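Local coordinates for trehalose-6-phosphate phosphatase-related protein (Thermoplasma acidophilum, PDB 1U02), which removes the phosphate from trehalose 6-phosphate to release free trehalose, with magnesium as cofactor, at residues A26-L31 / R54-D59; D40-T45 / N61-H66; H66-K71 / L154-V159; L86-R91 / F141-Y146. All blocks are in the same frame, centred on the assembly; numbering follows the deposited sequence.

Contact 1 (A26-L31 / R54-D59); sequences AGLLSL and RFLPLD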
loop_
_atom_site.group_PDB
_atom_site.type_symbol
_atom_site.label_atom_id
_atom_site.label_comp_id
_atom_site.label_asym_id
_atom_site.label_seq_id
_atom_site.Cartn_x
_atom_site.Cartn_y
_atom_site.Cartn_z
ATOM N N ALA A 26 7.972 -17.451 4.713
ATOM C CA ALA A 26 9.414 -17.650 4.594
ATOM C C ALA A 26 9.934 -17.407 3.181
ATOM O O ALA A 26 11.020 -16.857 3.002
ATOM C CB ALA A 26 9.785 -19.064 5.050
ATOM N N GLY A 27 9.164 -17.823 2.181
ATOM C CA GLY A 27 9.590 -17.636 0.803
ATOM C C GLY A 27 9.795 -16.177 0.440
ATOM O O GLY A 27 10.804 -15.806 -0.172
ATOM N N LEU A 28 8.837 -15.342 0.823
ATOM C CA LEU A 28 8.923 -13.918 0.533
ATOM C C LEU A 28 10.042 -13.280 1.358
ATOM O O LEU A 28 10.765 -12.407 0.866
ATOM C CB LEU A 28 7.586 -13.222 0.827
ATOM C CG LEU A 28 7.539 -11.710 0.552
ATOM C CD1 LEU A 28 7.988 -11.431 -0.880
ATOM C CD2 LEU A 28 6.127 -11.173 0.789
ATOM N N LEU A 29 10.187 -13.715 2.606
ATOM C CA LEU A 29 11.230 -13.172 3.472
ATOM C C LEU A 29 12.608 -13.410 2.849
ATOM O O LEU A 29 13.457 -12.521 2.852
ATOM C CB LEU A 29 11.156 -13.814 4.866
ATOM C CG LEU A 29 9.936 -13.394 5.702
ATOM C CD1 LEU A 29 9.817 -14.248 6.961
ATOM C CD2 LEU A 29 10.069 -11.920 6.066
ATOM N N SER A 30 12.822 -14.603 2.302
ATOM C CA SER A 30 14.102 -14.943 1.677
ATOM C C SER A 30 14.340 -14.098 0.421
ATOM O O SER A 30 15.422 -13.533 0.235
ATOM C CB SER A 30 14.123 -16.437 1.327
ATOM O OG SER A 30 15.248 -16.778 0.531
ATOM N N LEU A 31 13.319 -14.007 -0.430
ATOM C CA LEU A 31 13.402 -13.240 -1.674
ATOM C C LEU A 31 13.748 -11.773 -1.459
ATOM O O LEU A 31 14.644 -11.235 -2.109
ATOM C CB LEU A 31 12.077 -13.316 -2.430
ATOM C CG LEU A 31 11.812 -14.533 -3.308
ATOM C CD1 LEU A 31 10.372 -14.486 -3.792
ATOM C CD2 LEU A 31 12.778 -14.542 -4.490
ATOM N N ARG A 54 5.772 -5.372 10.837
ATOM C CA ARG A 54 5.537 -6.687 11.414
ATOM C C ARG A 54 5.281 -7.729 10.320
ATOM O O ARG A 54 5.656 -8.892 10.480
ATOM C CB ARG A 54 4.387 -6.666 12.432
ATOM C CG ARG A 54 3.020 -6.265 11.930
ATOM C CD ARG A 54 2.024 -6.326 13.100
ATOM N NE ARG A 54 0.651 -6.032 12.698
ATOM C CZ ARG A 54 0.077 -4.836 12.796
ATOM N NH1 ARG A 54 0.754 -3.807 13.288
ATOM N NH2 ARG A 54 -1.179 -4.671 12.405
ATOM N N PHE A 55 4.664 -7.320 9.213
ATOM C CA PHE A 55 4.408 -8.253 8.109
ATOM C C PHE A 55 5.711 -8.716 7.468
ATOM O O PHE A 55 5.878 -9.891 7.154
ATOM C CB PHE A 55 3.591 -7.604 6.983
ATOM C CG PHE A 55 2.126 -7.429 7.286
ATOM C CD1 PHE A 55 1.474 -8.224 8.230
ATOM C CD2 PHE A 55 1.381 -6.497 6.564
ATOM C CE1 PHE A 55 0.093 -8.090 8.447
ATOM C CE2 PHE A 55 0.008 -6.355 6.770
ATOM C CZ PHE A 55 -0.638 -7.151 7.712
ATOM N N LEU A 56 6.618 -7.765 7.265
ATOM C CA LEU A 56 7.901 -8.004 6.607
ATOM C C LEU A 56 9.019 -7.394 7.456
ATOM O O LEU A 56 9.571 -6.352 7.100
ATOM C CB LEU A 56 7.871 -7.318 5.238
ATOM C CG LEU A 56 8.935 -7.580 4.182
ATOM C CD1 LEU A 56 8.735 -8.983 3.626
ATOM C CD2 LEU A 56 8.809 -6.546 3.055
ATOM N N PRO A 57 9.394 -8.053 8.563
ATOM C CA PRO A 57 10.446 -7.535 9.450
ATOM C C PRO A 57 11.878 -7.582 8.920
ATOM O O PRO A 57 12.766 -8.172 9.540
ATOM C CB PRO A 57 10.254 -8.360 10.723
ATOM C CG PRO A 57 9.829 -9.697 10.194
ATOM C CD PRO A 57 8.901 -9.368 9.020
ATOM N N LEU A 58 12.095 -6.933 7.780
ATOM C CA LEU A 58 13.409 -6.890 7.150
ATOM C C LEU A 58 13.929 -5.463 7.119
ATOM O O LEU A 58 13.171 -4.504 7.285
ATOM C CB LEU A 58 13.334 -7.410 5.711
ATOM C CG LEU A 58 12.838 -8.840 5.499
ATOM C CD1 LEU A 58 12.687 -9.104 4.006
ATOM C CD2 LEU A 58 13.811 -9.823 6.133
ATOM N N ASP A 59 15.228 -5.333 6.883
ATOM C CA ASP A 59 15.863 -4.028 6.813
ATOM C C ASP A 59 15.680 -3.431 5.421
ATOM O O ASP A 59 16.547 -3.568 4.556
ATOM C CB ASP A 59 17.355 -4.161 7.141
ATOM C CG ASP A 59 18.103 -2.851 7.003
ATOM O OD1 ASP A 59 17.600 -1.819 7.501
ATOM O OD2 ASP A 59 19.201 -2.859 6.402
#

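Contact 2 (D40-T45 / N61-H66); sequences DTYIVT and NMICYH. With GOL (glycerol), chain F.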
loop_
_atom_site.group_PDB
_atom_site.type_symbol
_atom_site.label_atom_id
_atom_site.label_comp_id
_atom_site.label_asym_id
_atom_site.label_seq_id
_atom_site.Cartn_x
_atom_site.Cartn_y
_atom_site.Cartn_z
ATOM N N ASP A 40 18.492 -0.947 -3.808
ATOM C CA ASP A 40 17.914 -0.061 -2.803
ATOM C C ASP A 40 16.421 -0.369 -2.941
ATOM O O ASP A 40 15.753 0.111 -3.859
ATOM C CB ASP A 40 18.186 1.407 -3.145
ATOM C CG ASP A 40 17.863 2.346 -1.990
ATOM O OD1 ASP A 40 17.045 1.970 -1.123
ATOM O OD2 ASP A 40 18.414 3.467 -1.954
ATOM N N THR A 41 15.912 -1.186 -2.033
ATOM C CA THR A 41 14.526 -1.619 -2.089
ATOM C C THR A 41 13.534 -0.848 -1.230
ATOM O O THR A 41 13.784 -0.581 -0.054
ATOM C CB THR A 41 14.448 -3.114 -1.733
ATOM O OG1 THR A 41 15.399 -3.833 -2.534
ATOM C CG2 THR A 41 13.055 -3.658 -2.000
ATOM N N TYR A 42 12.402 -0.498 -1.840
ATOM C CA TYR A 42 11.332 0.226 -1.168
ATOM C C TYR A 42 10.008 -0.510 -1.294
ATOM O O TYR A 42 9.635 -0.948 -2.384
ATOM C CB TYR A 42 11.135 1.610 -1.799
ATOM C CG TYR A 42 12.157 2.648 -1.433
ATOM C CD1 TYR A 42 11.899 3.575 -0.430
ATOM C CD2 TYR A 42 13.366 2.732 -2.115
ATOM C CE1 TYR A 42 12.817 4.570 -0.115
ATOM C CE2 TYR A 42 14.299 3.725 -1.806
ATOM C CZ TYR A 42 14.013 4.639 -0.806
ATOM O OH TYR A 42 14.912 5.636 -0.506
ATOM N N ILE A 43 9.306 -0.657 -0.178
ATOM C CA ILE A 43 7.977 -1.250 -0.209
ATOM C C ILE A 43 7.099 -0.002 -0.289
ATOM O O ILE A 43 7.274 0.922 0.504
ATOM C CB ILE A 43 7.625 -2.007 1.097
ATOM C CG1 ILE A 43 8.513 -3.246 1.251
ATOM C CG2 ILE A 43 6.152 -2.414 1.070
ATOM C CD1 ILE A 43 8.378 -4.242 0.118
ATOM N N VAL A 44 6.184 0.049 -1.254
ATOM C CA VAL A 44 5.297 1.203 -1.396
ATOM C C VAL A 44 3.890 0.676 -1.184
ATOM O O VAL A 44 3.414 -0.155 -1.952
ATOM C CB VAL A 44 5.421 1.840 -2.789
ATOM C CG1 VAL A 44 4.535 3.073 -2.876
ATOM C CG2 VAL A 44 6.875 2.211 -3.054
ATOM N N THR A 45 3.213 1.183 -0.161
ATOM C CA THR A 45 1.907 0.651 0.183
ATOM C C THR A 45 0.970 1.676 0.814
ATOM O O THR A 45 1.376 2.792 1.143
ATOM C CB THR A 45 2.125 -0.499 1.184
ATOM O OG1 THR A 45 0.875 -1.004 1.661
ATOM C CG2 THR A 45 2.954 0.013 2.368
ATOM N N ASN A 61 13.503 0.019 3.173
ATOM C CA ASN A 61 12.822 1.299 3.284
ATOM C C ASN A 61 11.371 1.143 2.857
ATOM O O ASN A 61 11.011 0.185 2.170
ATOM C CB ASN A 61 13.511 2.354 2.414
ATOM C CG ASN A 61 14.878 2.743 2.948
ATOM O OD1 ASN A 61 15.070 2.866 4.156
ATOM N ND2 ASN A 61 15.830 2.949 2.047
HETATM N N MSE A 62 10.531 2.086 3.258
HETATM C CA MSE A 62 9.138 2.000 2.885
HETATM C C MSE A 62 8.440 3.343 2.782
HETATM O O MSE A 62 8.750 4.289 3.509
HETATM C CB MSE A 62 8.389 1.090 3.870
HETATM C CG MSE A 62 8.526 1.495 5.327
HETATM SE SE MSE A 62 7.775 0.192 6.577
HETATM C CE MSE A 62 9.218 -1.082 6.617
ATOM N N ILE A 63 7.516 3.411 1.834
ATOM C CA ILE A 63 6.697 4.586 1.610
ATOM C C ILE A 63 5.314 4.055 1.983
ATOM O O ILE A 63 4.764 3.211 1.278
ATOM C CB ILE A 63 6.722 5.025 0.121
ATOM C CG1 ILE A 63 8.128 5.510 -0.251
ATOM C CG2 ILE A 63 5.715 6.146 -0.117
ATOM C CD1 ILE A 63 8.309 5.811 -1.733
ATOM N N CYS A 64 4.771 4.527 3.105
ATOM C CA CYS A 64 3.467 4.060 3.582
ATOM C C CYS A 64 2.343 5.076 3.430
ATOM O O CYS A 64 2.590 6.243 3.127
ATOM C CB CYS A 64 3.585 3.644 5.050
ATOM S SG CYS A 64 4.810 2.330 5.314
ATOM N N TYR A 65 1.108 4.619 3.642
ATOM C CA TYR A 65 -0.073 5.479 3.520
ATOM C C TYR A 65 -0.079 6.186 2.162
ATOM O O TYR A 65 -0.458 7.357 2.062
ATOM C CB TYR A 65 -0.090 6.542 4.626
ATOM C CG TYR A 65 -0.170 6.025 6.047
ATOM C CD1 TYR A 65 -1.296 5.338 6.500
ATOM C CD2 TYR A 65 0.856 6.277 6.957
ATOM C CE1 TYR A 65 -1.404 4.918 7.825
ATOM C CE2 TYR A 65 0.761 5.863 8.289
ATOM C CZ TYR A 65 -0.373 5.189 8.714
ATOM O OH TYR A 65 -0.489 4.819 10.031
ATOM N N HIS A 66 0.349 5.477 1.123
ATOM C CA HIS A 66 0.391 6.041 -0.224
ATOM C C HIS A 66 1.273 7.289 -0.296
ATOM O O HIS A 66 1.126 8.112 -1.204
ATOM C CB HIS A 66 -1.029 6.375 -0.704
ATOM C CG HIS A 66 -1.866 5.169 -1.005
ATOM N ND1 HIS A 66 -1.747 4.455 -2.175
ATOM C CD2 HIS A 66 -2.814 4.537 -0.271
ATOM C CE1 HIS A 66 -2.587 3.433 -2.153
ATOM N NE2 HIS A 66 -3.246 3.461 -1.008
HETATM C C1 GOL F . 17.493 -0.290 1.316
HETATM O O1 GOL F . 15.977 0.207 1.489
HETATM C C2 GOL F . 17.899 -1.623 1.254
HETATM O O2 GOL F . 17.676 -2.149 0.034
HETATM C C3 GOL F . 18.352 -1.952 2.326
HETATM O O3 GOL F . 18.801 -1.851 3.820
#

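Contact 3 (H66-K71 / L154-V159); sequences HGACSK and LRVPGV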
loop_
_atom_site.group_PDB
_atom_site.type_symbol
_atom_site.label_atom_id
_atom_site.label_comp_id
_atom_site.label_asym_id
_atom_site.label_seq_id
_atom_site.Cartn_x
_atom_site.Cartn_y
_atom_site.Cartn_z
ATOM N N HIS A 66 0.349 5.477 1.123
ATOM C CA HIS A 66 0.391 6.041 -0.224
ATOM C C HIS A 66 1.273 7.289 -0.296
ATOM O O HIS A 66 1.126 8.112 -1.204
ATOM C CB HIS A 66 -1.029 6.375 -0.704
ATOM C CG HIS A 66 -1.866 5.169 -1.005
ATOM N ND1 HIS A 66 -1.747 4.455 -2.175
ATOM C CD2 HIS A 66 -2.814 4.537 -0.271
ATOM C CE1 HIS A 66 -2.587 3.433 -2.153
ATOM N NE2 HIS A 66 -3.246 3.461 -1.008
ATOM N N GLY A 67 2.187 7.420 0.665
ATOM C CA GLY A 67 3.090 8.560 0.675
ATOM C C GLY A 67 3.017 9.514 1.858
ATOM O O GLY A 67 3.892 10.365 2.002
ATOM N N ALA A 68 2.007 9.382 2.716
ATOM C CA ALA A 68 1.877 10.286 3.861
ATOM C C ALA A 68 3.003 10.139 4.882
ATOM O O ALA A 68 3.345 11.092 5.582
ATOM C CB ALA A 68 0.528 10.077 4.546
ATOM N N CYS A 69 3.572 8.945 4.974
ATOM C CA CYS A 69 4.647 8.688 5.921
ATOM C C CYS A 69 5.590 7.651 5.343
ATOM O O CYS A 69 5.158 6.722 4.666
ATOM C CB CYS A 69 4.062 8.176 7.245
ATOM S SG CYS A 69 5.234 8.060 8.614
ATOM N N SER A 70 6.879 7.815 5.607
ATOM C CA SER A 70 7.883 6.877 5.124
ATOM C C SER A 70 8.708 6.417 6.310
ATOM O O SER A 70 8.713 7.065 7.362
ATOM C CB SER A 70 8.818 7.551 4.114
ATOM O OG SER A 70 8.100 8.107 3.032
ATOM N N LYS A 71 9.375 5.282 6.157
ATOM C CA LYS A 71 10.254 4.782 7.201
ATOM C C LYS A 71 11.559 4.569 6.455
ATOM O O LYS A 71 11.688 3.646 5.651
ATOM C CB LYS A 71 9.744 3.471 7.802
ATOM C CG LYS A 71 10.617 2.970 8.956
ATOM C CD LYS A 71 10.010 1.757 9.641
ATOM C CE LYS A 71 10.916 1.230 10.748
ATOM N NZ LYS A 71 10.307 0.075 11.481
ATOM N N LEU A 154 -10.496 6.295 4.898
ATOM C CA LEU A 154 -10.349 7.716 5.179
ATOM C C LEU A 154 -8.854 7.904 5.337
ATOM O O LEU A 154 -8.209 7.173 6.091
ATOM C CB LEU A 154 -11.062 8.098 6.474
ATOM C CG LEU A 154 -12.583 7.987 6.395
ATOM C CD1 LEU A 154 -13.202 8.438 7.716
ATOM C CD2 LEU A 154 -13.088 8.849 5.241
ATOM N N ARG A 155 -8.298 8.880 4.631
ATOM C CA ARG A 155 -6.866 9.094 4.692
ATOM C C ARG A 155 -6.487 10.569 4.592
ATOM O O ARG A 155 -7.355 11.439 4.495
ATOM C CB ARG A 155 -6.203 8.295 3.566
ATOM C CG ARG A 155 -6.684 8.690 2.181
ATOM C CD ARG A 155 -6.212 7.735 1.086
ATOM N NE ARG A 155 -6.369 8.347 -0.233
ATOM C CZ ARG A 155 -6.105 7.748 -1.392
ATOM N NH1 ARG A 155 -5.666 6.497 -1.417
ATOM N NH2 ARG A 155 -6.263 8.415 -2.530
ATOM N N VAL A 156 -5.186 10.840 4.627
ATOM C CA VAL A 156 -4.683 12.208 4.531
ATOM C C VAL A 156 -4.936 12.746 3.119
ATOM O O VAL A 156 -4.605 12.098 2.129
ATOM C CB VAL A 156 -3.161 12.264 4.837
ATOM C CG1 VAL A 156 -2.621 13.665 4.557
ATOM C CG2 VAL A 156 -2.911 11.890 6.290
ATOM N N PRO A 157 -5.537 13.940 3.009
ATOM C CA PRO A 157 -5.801 14.497 1.679
ATOM C C PRO A 157 -4.538 14.629 0.813
ATOM O O PRO A 157 -3.468 14.982 1.307
ATOM C CB PRO A 157 -6.425 15.860 1.993
ATOM C CG PRO A 157 -7.123 15.621 3.309
ATOM C CD PRO A 157 -6.092 14.805 4.065
ATOM N N GLY A 158 -4.671 14.316 -0.473
ATOM C CA GLY A 158 -3.559 14.457 -1.398
ATOM C C GLY A 158 -2.508 13.365 -1.502
ATOM O O GLY A 158 -1.577 13.511 -2.297
ATOM N N VAL A 159 -2.625 12.281 -0.740
ATOM C CA VAL A 159 -1.613 11.226 -0.834
ATOM C C VAL A 159 -1.548 10.681 -2.260
ATOM O O VAL A 159 -2.572 10.536 -2.923
ATOM C CB VAL A 159 -1.895 10.074 0.160
ATOM C CG1 VAL A 159 -1.800 10.603 1.587
ATOM C CG2 VAL A 159 -3.269 9.470 -0.093
#

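Contact 4 (L86-R91 / F141-Y146); sequences LGVFDR and FGVETY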
loop_
_atom_site.group_PDB
_atom_site.type_symbol
_atom_site.label_atom_id
_atom_site.label_comp_id
_atom_site.label_asym_id
_atom_site.label_seq_id
_atom_site.Cartn_x
_atom_site.Cartn_y
_atom_site.Cartn_z
ATOM N N LEU A 86 -2.600 13.303 13.069
ATOM C CA LEU A 86 -2.596 12.236 14.069
ATOM C C LEU A 86 -3.787 12.289 15.033
ATOM O O LEU A 86 -4.415 11.266 15.303
ATOM C CB LEU A 86 -1.283 12.249 14.864
ATOM C CG LEU A 86 -0.027 11.862 14.072
ATOM C CD1 LEU A 86 1.210 11.980 14.958
ATOM C CD2 LEU A 86 -0.169 10.435 13.550
ATOM N N GLY A 87 -4.101 13.470 15.554
ATOM C CA GLY A 87 -5.226 13.573 16.469
ATOM C C GLY A 87 -6.553 13.327 15.767
ATOM O O GLY A 87 -7.499 12.800 16.358
ATOM N N VAL A 88 -6.620 13.705 14.495
ATOM C CA VAL A 88 -7.834 13.541 13.704
ATOM C C VAL A 88 -8.249 12.082 13.560
ATOM O O VAL A 88 -9.384 11.716 13.858
ATOM C CB VAL A 88 -7.659 14.151 12.298
ATOM C CG1 VAL A 88 -8.922 13.941 11.477
ATOM C CG2 VAL A 88 -7.357 15.632 12.424
ATOM N N PHE A 89 -7.330 11.241 13.107
ATOM C CA PHE A 89 -7.662 9.841 12.940
ATOM C C PHE A 89 -7.976 9.131 14.249
ATOM O O PHE A 89 -8.717 8.148 14.254
ATOM C CB PHE A 89 -6.560 9.152 12.145
ATOM C CG PHE A 89 -6.589 9.519 10.697
ATOM C CD1 PHE A 89 -7.613 9.043 9.880
ATOM C CD2 PHE A 89 -5.656 10.402 10.160
ATOM C CE1 PHE A 89 -7.713 9.448 8.542
ATOM C CE2 PHE A 89 -5.747 10.812 8.824
ATOM C CZ PHE A 89 -6.780 10.333 8.016
ATOM N N ASP A 90 -7.437 9.632 15.358
ATOM C CA ASP A 90 -7.753 9.037 16.656
ATOM C C ASP A 90 -9.233 9.305 16.930
ATOM O O ASP A 90 -9.973 8.414 17.350
ATOM C CB ASP A 90 -6.921 9.658 17.784
ATOM C CG ASP A 90 -5.477 9.188 17.776
ATOM O OD1 ASP A 90 -5.231 8.017 17.409
ATOM O OD2 ASP A 90 -4.590 9.987 18.154
ATOM N N ARG A 91 -9.659 10.542 16.679
ATOM C CA ARG A 91 -11.045 10.940 16.897
ATOM C C ARG A 91 -11.992 10.224 15.934
ATOM O O ARG A 91 -13.098 9.834 16.314
ATOM C CB ARG A 91 -11.203 12.459 16.742
ATOM C CG ARG A 91 -10.408 13.273 17.763
ATOM C CD ARG A 91 -10.991 14.682 17.969
ATOM N NE ARG A 91 -10.799 15.575 16.825
ATOM C CZ ARG A 91 -9.628 16.092 16.454
ATOM N NH1 ARG A 91 -8.522 15.812 17.135
ATOM N NH2 ARG A 91 -9.563 16.900 15.402
ATOM N N PHE A 141 -14.185 16.040 9.460
ATOM C CA PHE A 141 -12.783 16.094 9.849
ATOM C C PHE A 141 -11.828 16.621 8.793
ATOM O O PHE A 141 -10.633 16.777 9.056
ATOM C CB PHE A 141 -12.333 14.711 10.298
ATOM C CG PHE A 141 -12.934 14.285 11.601
ATOM C CD1 PHE A 141 -12.317 14.612 12.804
ATOM C CD2 PHE A 141 -14.136 13.584 11.630
ATOM C CE1 PHE A 141 -12.887 14.245 14.024
ATOM C CE2 PHE A 141 -14.717 13.211 12.838
ATOM C CZ PHE A 141 -14.092 13.542 14.038
ATOM N N GLY A 142 -12.344 16.891 7.600
ATOM C CA GLY A 142 -11.494 17.404 6.544
ATOM C C GLY A 142 -10.485 16.400 6.020
ATOM O O GLY A 142 -9.343 16.754 5.721
ATOM N N VAL A 143 -10.895 15.141 5.922
ATOM C CA VAL A 143 -10.005 14.119 5.399
ATOM C C VAL A 143 -10.520 13.659 4.048
ATOM O O VAL A 143 -11.594 14.072 3.604
ATOM C CB VAL A 143 -9.862 12.915 6.361
ATOM C CG1 VAL A 143 -9.032 13.328 7.567
ATOM C CG2 VAL A 143 -11.227 12.424 6.804
ATOM N N GLU A 144 -9.746 12.797 3.403
ATOM C CA GLU A 144 -10.058 12.300 2.073
ATOM C C GLU A 144 -10.595 10.872 2.082
ATOM O O GLU A 144 -10.191 10.050 2.911
ATOM C CB GLU A 144 -8.781 12.407 1.237
ATOM C CG GLU A 144 -8.799 11.776 -0.137
ATOM C CD GLU A 144 -7.469 11.988 -0.845
ATOM O OE1 GLU A 144 -7.110 13.166 -1.075
ATOM O OE2 GLU A 144 -6.784 10.985 -1.152
ATOM N N THR A 145 -11.507 10.582 1.158
ATOM C CA THR A 145 -12.102 9.254 1.069
ATOM C C THR A 145 -11.627 8.491 -0.172
ATOM O O THR A 145 -11.634 9.023 -1.277
ATOM C CB THR A 145 -13.653 9.341 1.027
ATOM O OG1 THR A 145 -14.127 10.106 2.145
ATOM C CG2 THR A 145 -14.267 7.957 1.096
ATOM N N TYR A 146 -11.212 7.245 0.025
ATOM C CA TYR A 146 -10.755 6.385 -1.064
ATOM C C TYR A 146 -11.707 5.195 -1.164
ATOM O O TYR A 146 -12.063 4.595 -0.148
ATOM C CB TYR A 146 -9.338 5.867 -0.792
ATOM C CG TYR A 146 -8.894 4.814 -1.783
ATOM C CD1 TYR A 146 -8.491 5.165 -3.072
ATOM C CD2 TYR A 146 -8.917 3.462 -1.447
ATOM C CE1 TYR A 146 -8.122 4.195 -4.004
ATOM C CE2 TYR A 146 -8.553 2.486 -2.370
ATOM C CZ TYR A 146 -8.156 2.859 -3.646
ATOM O OH TYR A 146 -7.797 1.901 -4.564
#

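Contact 1 (A26-L31 / R54-D59)
The amide of L58 reaches back to the carbonyl oxygen of L56 (L58 N to L56 O, 2.7 Å) and closes an inverse gamma turn centred on P57. This tight bend follows the end of helix 49-55, part of the Rossmann-like core of this HAD phosphatase, and it turns three consecutive apolar side chains against helix 26-38. Their common target is one methyl group, CD2 of L29. It lies 4.0 Å from L56 CD1, 4.1 Å from P57 CD and 4.2 Å from L58 CG, so the turn wraps around the end of the leucine. L29 and L56 run antiparallel alongside each other, while L29 and P57 meet nearly at right angles. L56 holds its CG anti to the backbone N (chi1 -168°), which carries CD1 in toward the helix, where it also touches L28 CG at 4.3 Å. L28 lies deeper than L29: its side chain also packs on V13 and on R216 of helix 212-229, and comes about 4 Å from that of Y8, a probable substrate-binding residue. Contact with the turn extends to the helix backbone, for CD1 of L58 rests 3.7 Å from the carbonyl oxygen O of L29.

Contact 2 (D40-T45 / N61-H66)
I63 N donates to I43 O at 2.8 Å, the shortest of the backbone bonds that join parallel strands 40-44 and 61-64. I43 N in turn donates to N61 O at 3.0 Å, and T45 N to I63 O at 2.9 Å. Farther along, T45 O accepts from H66 N at 2.9 Å. At the other end the pairing is longer, N61 N to T41 O being 3.3 Å, and a glycerol, probably from the crystallisation liquor, bridges it: O1 donates to T41 O (2.8 Å) and accepts from N61 N, while O2 takes the T41 N-H almost straight (177°). N61 OD1 is bonded to N73 N, and T45 OG1 to R47 N. On the face carrying Y42, V44 and I63, N61 lays its CB over the tyrosine ring in a CH-pi contact, 3.8 Å from the centroid, and I63 CG1 approaches the same ring obliquely. Replacing Y42 by an alanine would probably open a gap beside N61 CB and I63 CG1 and remove the CH-pi contact. The pair closes the beta-alpha-beta unit 40-44, 49-55, 61-64 of the Rossmann-like HAD core, and T45, whose side chain lies about 7 Å from the magnesium ion, sits where HAD motif II is expected.

Contact 3 (H66-K71 / L154-V159)
Chi1 near 60° puts CG of R155 between its own backbone N and carbonyl carbon, and from there the chain runs extended to NE, bringing the guanidinium to H66, whose CG stands anti to its carbonyl carbon (chi1 -71°). The arginine chain meets the imidazole side chain nearly perpendicularly. R155 NH1 comes over one face of the imidazole, offset toward the rim and 3.6 Å from H66 CD2, with the two planes 60° apart. The guanidinium is steadied from behind the contact by E144, to which R155 NE makes a salt bridge. The remaining contacts are apolar. V159 sets CG2 against H66 CB at 3.9 Å, and the same methyl lies over the face of the R155 guanidinium; its other branch, CG1, meets A68 CB at 3.8 Å. V156 CG2 touches that alanine more loosely, at 4.3 Å. V156 and V159 are the ends of a type II beta turn, closed by a weak bond, while A68 and C69 both face C64 in a classic beta bulge. H66, about 7 Å by its side chain from the magnesium ion, also rests on K161 of helix 161-169. The contact thus spans the two sheets: strand 69-72 belongs to the mixed core sheet, strand 151-155 to the antiparallel sheet of the probable cap, and V156 leans on F89 of helix 86-96.

Contact 4 (L86-R91 / F141-Y146)
V88 and F141 supply the apolar heart of this surface contact, their side chains passing in opposing senses. One methyl, V88 CG1, touches both partners: it lies 3.7 Å from F141 CB and equally near F141 CD1, and 4.0 Å from V143 CG1. That valine methyl also meets the end of the F89 ring (F89 CZ to V143 CG1, 3.8 Å), so one methyl of V143 touches two successive residues of helix 86-96. The second kind of contact joins arginine and aromatic ring. R91 sets its CB 3.7 Å from F141 CE1, and a bend at chi3 (-70°) folds the chain back, placing NE in the plane of the phenylalanine ring at its edge, 3.7 Å from the same CE1. Guanidinium and ring planes are 39° apart, so this is not a stack; one guanidinium face lies instead over V88 CA of its own helix. With a serine in place of F141, the V88 methyl and the aliphatic start of R91 would probably lose their shared partner, and the arginine would be likely to swing more freely. Backbone geometry sets up the approach: helix 127-141 ends in a Schellman motif whose C-prime residue, G142, has positive phi, and the chain then turns V143 inward. Farther round helix 86-96, D90 OD1 holds R110 NH2 in a salt bridge. F141 and V143 both extend onto I92, and V143 also onto A138, so helices 86-96 and 127-141 are joined where the latter leads into strand 144-147 of the antiparallel sheet.

Overall arrangement
From the N terminus, contact 1 comes first, bringing 54-59 back to helix 26-38. Contact 2 opens inside that loop and closes beyond it, so the two cross, and they touch through L56 CD2 and I43 CD1, 3.8 Å apart. Contact 3 opens on H66, the residue that ends contact 2, and its strand 69-72 extends the core sheet beside strand 61-64. Its loop of 82 residues holds the whole antiparallel sheet except the end of its last strand. Contact 4 nests within it, fastening helix 86-96 to the end of helix 127-141. Contacts 1 and 2 therefore knit the core, contact 4 the probable cap, and contact 3 joins them.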